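Local coordinates for sister chromatid cohesion protein (Chaetomium thermophilum, PDB 5T8V), which probably acts as a cohesin loader with chromatin-binding activity, the chain here being the HEAT-repeat C-terminal part of a larger protein, at residues A[920-925]-A[980-985]; A[1011-1016]-A[1037-1042]. All coordinates share one frame; numbering follows the deposited sequence.

Overall arrangement
Both contacts join helices of the HEAT-repeat array in the C-terminal part of this cohesin loader, and their centres lie about 12 Å apart. Along the chain they come in series: interaction 1 pairs helix 919-935 with helix 969-986, and interaction 2 then pairs helix 1009-1016 with helix 1026-1042. The two meet where helix 969-986 packs on helix 1026-1042. There the Ser-1042 OG and Lys-985 O atoms are 2.7 Å apart, a probable hydrogen bond; on helix 1009-1016, Met-1012 SD lies 3.6 Å from Val-980 CG1. Helix 969-986 thus links the two contacts, being a partner in interaction 1 and a neighbour of both helices of interaction 2.

Interaction 1: residues A[920-925]-A[980-985]; sequences ALLDDV and VGMAGK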
ATOM      1  N   ALA A 920     -16.780 -42.375 -24.788  1.00 56.13           N
ATOM      2  CA  ALA A 920     -15.546 -41.801 -24.259  1.00 55.83           C
ATOM      3  C   ALA A 920     -14.653 -42.869 -23.641  1.00 54.24           C
ATOM      4  O   ALA A 920     -13.424 -42.809 -23.766  1.00 53.40           O
ATOM      5  CB  ALA A 920     -15.873 -40.717 -23.233  1.00 57.22           C
ATOM      6  N   LEU A 921     -15.249 -43.853 -22.969  1.00 39.15           N
ATOM      7  CA  LEU A 921     -14.460 -44.947 -22.413  1.00 39.06           C
ATOM      8  C   LEU A 921     -14.135 -45.987 -23.478  1.00 38.16           C
ATOM      9  O   LEU A 921     -13.047 -46.575 -23.466  1.00 37.96           O
ATOM     10  CB  LEU A 921     -15.206 -45.588 -21.243  1.00 40.04           C
ATOM     11  CG  LEU A 921     -14.533 -46.766 -20.530  1.00 40.31           C
ATOM     12  CD1 LEU A 921     -13.066 -46.488 -20.266  1.00 40.13           C
ATOM     13  CD2 LEU A 921     -15.237 -47.054 -19.209  1.00 41.74           C
ATOM     14  N   LEU A 922     -15.062 -46.217 -24.414  1.00 50.60           N
ATOM     15  CA  LEU A 922     -14.776 -47.122 -25.521  1.00 48.22           C
ATOM     16  C   LEU A 922     -13.491 -46.722 -26.234  1.00 48.34           C
ATOM     17  O   LEU A 922     -12.788 -47.580 -26.784  1.00 48.60           O
ATOM     18  CB  LEU A 922     -15.932 -47.152 -26.518  1.00 47.02           C
ATOM     19  CG  LEU A 922     -15.678 -48.054 -27.734  1.00 46.30           C
ATOM     20  CD1 LEU A 922     -15.284 -49.472 -27.330  1.00 46.28           C
ATOM     21  CD2 LEU A 922     -16.899 -48.086 -28.623  1.00 47.05           C
ATOM     22  N   ASP A 923     -13.173 -45.427 -26.241  1.00 45.70           N
ATOM     23  CA  ASP A 923     -11.948 -44.959 -26.879  1.00 45.63           C
ATOM     24  C   ASP A 923     -10.717 -45.528 -26.184  1.00 46.21           C
ATOM     25  O   ASP A 923      -9.899 -46.226 -26.800  1.00 46.68           O
ATOM     26  CB  ASP A 923     -11.930 -43.426 -26.874  1.00 45.84           C
ATOM     27  CG  ASP A 923     -10.932 -42.846 -27.851  1.00 45.31           C
ATOM     28  OD1 ASP A 923      -9.736 -43.191 -27.759  1.00 45.78           O
ATOM     29  OD2 ASP A 923     -11.344 -42.044 -28.716  1.00 44.72           O
ATOM     30  N   ASP A 924     -10.576 -45.253 -24.887  1.00 59.76           N
ATOM     31  CA  ASP A 924      -9.391 -45.700 -24.166  1.00 60.27           C
ATOM     32  C   ASP A 924      -9.318 -47.222 -24.100  1.00 59.88           C
ATOM     33  O   ASP A 924      -8.225 -47.797 -24.162  1.00 60.77           O
ATOM     34  CB  ASP A 924      -9.378 -45.098 -22.762  1.00 60.70           C
ATOM     35  CG  ASP A 924      -9.326 -43.581 -22.780  1.00 62.46           C
ATOM     36  OD1 ASP A 924      -8.235 -43.028 -23.023  1.00 62.08           O
ATOM     37  OD2 ASP A 924     -10.376 -42.945 -22.550  1.00 64.34           O
ATOM     38  N   VAL A 925     -10.465 -47.897 -23.982  1.00 46.03           N
ATOM     39  CA  VAL A 925     -10.433 -49.357 -23.900  1.00 45.42           C
ATOM     40  C   VAL A 925     -10.074 -49.960 -25.252  1.00 44.49           C
ATOM     41  O   VAL A 925      -9.394 -50.989 -25.322  1.00 45.37           O
ATOM     42  CB  VAL A 925     -11.768 -49.915 -23.377  1.00 46.27           C
ATOM     43  CG1 VAL A 925     -12.872 -49.628 -24.338  1.00 46.61           C
ATOM     44  CG2 VAL A 925     -11.658 -51.403 -23.146  1.00 46.70           C
ATOM     45  N   VAL A 980     -16.974 -50.257 -35.043  1.00 37.20           N
ATOM     46  CA  VAL A 980     -16.187 -50.201 -36.273  1.00 37.53           C
ATOM     47  C   VAL A 980     -15.372 -48.914 -36.324  1.00 37.15           C
ATOM     48  O   VAL A 980     -14.187 -48.924 -36.681  1.00 37.48           O
ATOM     49  CB  VAL A 980     -17.107 -50.336 -37.501  1.00 38.04           C
ATOM     50  CG1 VAL A 980     -16.310 -50.177 -38.796  1.00 38.64           C
ATOM     51  CG2 VAL A 980     -17.822 -51.677 -37.482  1.00 38.73           C
ATOM     52  N   GLY A 981     -15.991 -47.790 -35.964  1.00 41.18           N
ATOM     53  CA  GLY A 981     -15.307 -46.512 -36.076  1.00 41.58           C
ATOM     54  C   GLY A 981     -14.125 -46.405 -35.133  1.00 41.11           C
ATOM     55  O   GLY A 981     -13.030 -45.997 -35.533  1.00 41.77           O
ATOM     56  N   MET A 982     -14.330 -46.765 -33.865  1.00 51.65           N
ATOM     57  CA  MET A 982     -13.228 -46.729 -32.911  1.00 51.37           C
ATOM     58  C   MET A 982     -12.117 -47.685 -33.324  1.00 51.38           C
ATOM     59  O   MET A 982     -10.929 -47.341 -33.259  1.00 51.95           O
ATOM     60  CB  MET A 982     -13.741 -47.069 -31.511  1.00 51.63           C
ATOM     61  CG  MET A 982     -14.752 -46.073 -30.955  1.00 52.72           C
ATOM     62  SD  MET A 982     -14.216 -44.352 -31.066  1.00 54.82           S
ATOM     63  CE  MET A 982     -12.532 -44.470 -30.498  1.00 54.60           C
ATOM     64  N   ALA A 983     -12.485 -48.893 -33.757  1.00 42.63           N
ATOM     65  CA  ALA A 983     -11.490 -49.838 -34.249  1.00 42.76           C
ATOM     66  C   ALA A 983     -10.656 -49.212 -35.357  1.00 44.40           C
ATOM     67  O   ALA A 983      -9.422 -49.248 -35.320  1.00 44.83           O
ATOM     68  CB  ALA A 983     -12.178 -51.112 -34.741  1.00 42.54           C
ATOM     69  N   GLY A 984     -11.320 -48.618 -36.351  1.00 40.38           N
ATOM     70  CA  GLY A 984     -10.595 -47.927 -37.402  1.00 42.15           C
ATOM     71  C   GLY A 984      -9.723 -46.805 -36.876  1.00 42.42           C
ATOM     72  O   GLY A 984      -8.669 -46.513 -37.448  1.00 44.14           O
ATOM     73  N   LYS A 985     -10.139 -46.169 -35.779  1.00 39.65           N
ATOM     74  CA  LYS A 985      -9.361 -45.065 -35.224  1.00 40.85           C
ATOM     75  C   LYS A 985      -8.061 -45.563 -34.607  1.00 42.48           C
ATOM     76  O   LYS A 985      -6.990 -44.994 -34.854  1.00 43.78           O
ATOM     77  CB  LYS A 985     -10.187 -44.306 -34.184  1.00 39.53           C
ATOM     78  CG  LYS A 985      -9.431 -43.160 -33.520  1.00 39.90           C
ATOM     79  CD  LYS A 985     -10.333 -42.341 -32.613  1.00 39.19           C
ATOM     80  CE  LYS A 985      -9.571 -41.224 -31.917  1.00 39.62           C
ATOM     81  NZ  LYS A 985     -10.443 -40.051 -31.620  1.00 39.89           N
TER
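Met-982 reaches across from helix 969-986 to Leu-922 and Asp-923 of helix 919-935, joining two helices of a HEAT-repeat solenoid with helix 940-960 between them in sequence. The short segments run in broadly the same direction, crossing at -40° with axes 9.9 Å apart, and Asp-923 and Met-982 have the nearest CA atoms. From its backbone, Met-982 sends CB toward the other helix. Met-982 CG then rests against the end of Leu-922, 3.8 Å from Leu-922 CD2. Beyond it the chain folds twice (chi2 -50°, chi3 -45°), so that SD turns away from the leucine and carries the methyl to the aspartate. Met-982 CE ends beside that carboxylate, 3.5 Å from Asp-923 CG, the two side chains meeting nearly at right angles. Lys-985 comes to the same group with an extended chain, and a weak hydrogen bond to Gln-1041 gives its ammonium a second partner. On the far side of helix 919-935, Leu-921 and Asp-924 pack on helix 878-891, where Asp-924 pairs with Arg-882 and Arg-889. With an alanine in place of Asp-923, Lys-985 would probably lose a charged mate and a gap would be left beside the Met-982 methyl. The salt bridge itself is long, Asp-923 OD2 standing 3.6 Å from Lys-985 NZ, while Asp-923 OD1 makes a weak hydrogen bond to His-986 NE2.

Interaction 2: residues A[1011-1016]-A[1037-1042]; sequences LMVDIV and GLVCQS
The carbonyl oxygen of Met-1012, a residue whose side chain meets Val-1039 across the contact, takes two backbone N-H groups of its own helix: Val-1016 N lies 3.0 Å from Met-1012 O, and Ile-1015 N makes a weaker bond to it. This is the last turn of helix 1009-1016, which packs against helix 1026-1042 as an antiparallel pair in the HEAT-repeat array. The short segments run at 153° to each other with axes 10.0 Å apart; no hydrogen bond links them, and the cross-contacts of this buried pair are all between apolar side chains and the thiol of Cys-1040. Val-1039 points toward the opposing helix and is touched by both Val-1013 and Met-1012. Its CG1 stands anti to the backbone N (chi1 174°), which places that methyl 3.7 Å from Val-1013 CG2. Met-1012 approaches the same methyl from another direction; its chain is extended to SD and turns only at chi3, -73°, setting CE 4.0 Å from Val-1039 CG1. Val-1016 continues the antiparallel packing onto Ala-1032 and Cys-1035. Val-1013 CG2 also makes a looser contact, with Cys-1040 SG at 4.5 Å.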
ATOM      1  N   LEU A1011     -13.038 -50.739 -46.610  1.00 61.73           N
ATOM      2  CA  LEU A1011     -14.146 -51.672 -46.434  1.00 62.15           C
ATOM      3  C   LEU A1011     -15.132 -51.145 -45.400  1.00 59.86           C
ATOM      4  O   LEU A1011     -16.347 -51.111 -45.638  1.00 60.14           O
ATOM      5  CB  LEU A1011     -13.614 -53.050 -46.032  1.00 63.71           C
ATOM      6  CG  LEU A1011     -14.648 -54.145 -45.751  1.00 64.06           C
ATOM      7  CD1 LEU A1011     -15.590 -54.334 -46.931  1.00 65.24           C
ATOM      8  CD2 LEU A1011     -13.949 -55.456 -45.416  1.00 64.58           C
ATOM      9  N   MET A1012     -14.620 -50.709 -44.247  1.00 54.57           N
ATOM     10  CA  MET A1012     -15.475 -50.119 -43.223  1.00 52.36           C
ATOM     11  C   MET A1012     -16.215 -48.903 -43.769  1.00 51.35           C
ATOM     12  O   MET A1012     -17.445 -48.804 -43.660  1.00 50.90           O
ATOM     13  CB  MET A1012     -14.631 -49.748 -42.002  1.00 50.97           C
ATOM     14  CG  MET A1012     -13.879 -50.935 -41.404  1.00 51.96           C
ATOM     15  SD  MET A1012     -12.939 -50.560 -39.909  1.00 51.30           S
ATOM     16  CE  MET A1012     -11.569 -49.628 -40.578  1.00 51.13           C
ATOM     17  N   VAL A1013     -15.479 -47.972 -44.379  1.00 42.88           N
ATOM     18  CA  VAL A1013     -16.110 -46.781 -44.946  1.00 42.21           C
ATOM     19  C   VAL A1013     -17.188 -47.176 -45.947  1.00 43.15           C
ATOM     20  O   VAL A1013     -18.317 -46.675 -45.905  1.00 42.42           O
ATOM     21  CB  VAL A1013     -15.048 -45.869 -45.590  1.00 43.31           C
ATOM     22  CG1 VAL A1013     -15.707 -44.697 -46.316  1.00 44.10           C
ATOM     23  CG2 VAL A1013     -14.077 -45.358 -44.533  1.00 42.43           C
ATOM     24  N   ASP A1014     -16.853 -48.089 -46.862  1.00 54.01           N
ATOM     25  CA  ASP A1014     -17.791 -48.483 -47.909  1.00 54.84           C
ATOM     26  C   ASP A1014     -19.043 -49.132 -47.336  1.00 54.77           C
ATOM     27  O   ASP A1014     -20.125 -49.017 -47.926  1.00 55.32           O
ATOM     28  CB  ASP A1014     -17.111 -49.438 -48.891  1.00 56.98           C
ATOM     29  CG  ASP A1014     -16.143 -48.729 -49.819  1.00 58.01           C
ATOM     30  OD1 ASP A1014     -15.683 -47.622 -49.466  1.00 57.67           O
ATOM     31  OD2 ASP A1014     -15.840 -49.281 -50.899  1.00 59.08           O
ATOM     32  N   ILE A1015     -18.925 -49.821 -46.200  1.00 44.94           N
ATOM     33  CA  ILE A1015     -20.099 -50.459 -45.618  1.00 44.60           C
ATOM     34  C   ILE A1015     -20.941 -49.461 -44.826  1.00 42.88           C
ATOM     35  O   ILE A1015     -22.169 -49.602 -44.761  1.00 42.89           O
ATOM     36  CB  ILE A1015     -19.676 -51.655 -44.743  1.00 44.85           C
ATOM     37  CG1 ILE A1015     -19.046 -52.745 -45.617  1.00 46.97           C
ATOM     38  CG2 ILE A1015     -20.879 -52.225 -43.978  1.00 44.42           C
ATOM     39  CD1 ILE A1015     -18.446 -53.901 -44.843  1.00 47.57           C
ATOM     40  N   VAL A1016     -20.324 -48.444 -44.227  1.00 50.63           N
ATOM     41  CA  VAL A1016     -21.054 -47.578 -43.300  1.00 50.17           C
ATOM     42  C   VAL A1016     -21.623 -46.343 -43.993  1.00 51.60           C
ATOM     43  O   VAL A1016     -22.735 -45.911 -43.680  1.00 52.67           O
ATOM     44  CB  VAL A1016     -20.143 -47.185 -42.121  1.00 47.15           C
ATOM     45  CG1 VAL A1016     -20.889 -46.269 -41.151  1.00 46.06           C
ATOM     46  CG2 VAL A1016     -19.651 -48.426 -41.396  1.00 45.98           C
ATOM     47  N   GLY A1037     -16.007 -40.798 -39.771  1.00 34.42           N
ATOM     48  CA  GLY A1037     -15.068 -39.779 -39.328  1.00 34.05           C
ATOM     49  C   GLY A1037     -13.939 -40.363 -38.498  1.00 34.30           C
ATOM     50  O   GLY A1037     -12.760 -40.064 -38.725  1.00 34.83           O
ATOM     51  N   LEU A1038     -14.287 -41.208 -37.521  1.00 34.73           N
ATOM     52  CA  LEU A1038     -13.270 -41.878 -36.716  1.00 34.65           C
ATOM     53  C   LEU A1038     -12.332 -42.701 -37.589  1.00 35.95           C
ATOM     54  O   LEU A1038     -11.123 -42.755 -37.335  1.00 36.68           O
ATOM     55  CB  LEU A1038     -13.940 -42.770 -35.670  1.00 34.52           C
ATOM     56  CG  LEU A1038     -14.756 -42.061 -34.589  1.00 33.61           C
ATOM     57  CD1 LEU A1038     -15.827 -42.988 -34.039  1.00 33.64           C
ATOM     58  CD2 LEU A1038     -13.844 -41.582 -33.476  1.00 33.64           C
ATOM     59  N   VAL A1039     -12.868 -43.354 -38.619  1.00 36.48           N
ATOM     60  CA  VAL A1039     -12.029 -44.150 -39.509  1.00 37.99           C
ATOM     61  C   VAL A1039     -11.094 -43.248 -40.304  1.00 38.52           C
ATOM     62  O   VAL A1039      -9.883 -43.490 -40.379  1.00 39.68           O
ATOM     63  CB  VAL A1039     -12.901 -45.013 -40.438  1.00 38.59           C
ATOM     64  CG1 VAL A1039     -12.044 -45.739 -41.472  1.00 40.41           C
ATOM     65  CG2 VAL A1039     -13.713 -46.011 -39.625  1.00 38.33           C
ATOM     66  N   CYS A1040     -11.643 -42.191 -40.906  1.00 44.26           N
ATOM     67  CA  CYS A1040     -10.855 -41.355 -41.805  1.00 45.50           C
ATOM     68  C   CYS A1040      -9.755 -40.611 -41.060  1.00 45.55           C
ATOM     69  O   CYS A1040      -8.653 -40.433 -41.593  1.00 47.08           O
ATOM     70  CB  CYS A1040     -11.765 -40.366 -42.532  1.00 45.54           C
ATOM     71  SG  CYS A1040     -12.896 -41.129 -43.709  1.00 46.75           S
ATOM     72  N   GLN A1041     -10.026 -40.165 -39.829  1.00 41.11           N
ATOM     73  CA  GLN A1041      -9.033 -39.362 -39.122  1.00 40.86           C
ATOM     74  C   GLN A1041      -7.722 -40.118 -38.943  1.00 41.81           C
ATOM     75  O   GLN A1041      -6.658 -39.497 -38.856  1.00 42.76           O
ATOM     76  CB  GLN A1041      -9.584 -38.906 -37.770  1.00 39.75           C
ATOM     77  CG  GLN A1041      -9.480 -39.928 -36.651  1.00 39.38           C
ATOM     78  CD  GLN A1041      -9.987 -39.387 -35.334  1.00 38.26           C
ATOM     79  OE1 GLN A1041      -9.278 -39.411 -34.329  1.00 38.46           O
ATOM     80  NE2 GLN A1041     -11.218 -38.888 -35.332  1.00 37.45           N
ATOM     81  N   SER A1042      -7.775 -41.450 -38.891  1.00 39.36           N
ATOM     82  CA  SER A1042      -6.576 -42.272 -38.784  1.00 41.09           C
ATOM     83  C   SER A1042      -6.182 -42.928 -40.102  1.00 42.76           C
ATOM     84  O   SER A1042      -5.095 -43.511 -40.183  1.00 44.57           O
ATOM     85  CB  SER A1042      -6.769 -43.356 -37.718  1.00 41.17           C
ATOM     86  OG  SER A1042      -6.834 -42.783 -36.423  1.00 40.19           O
TER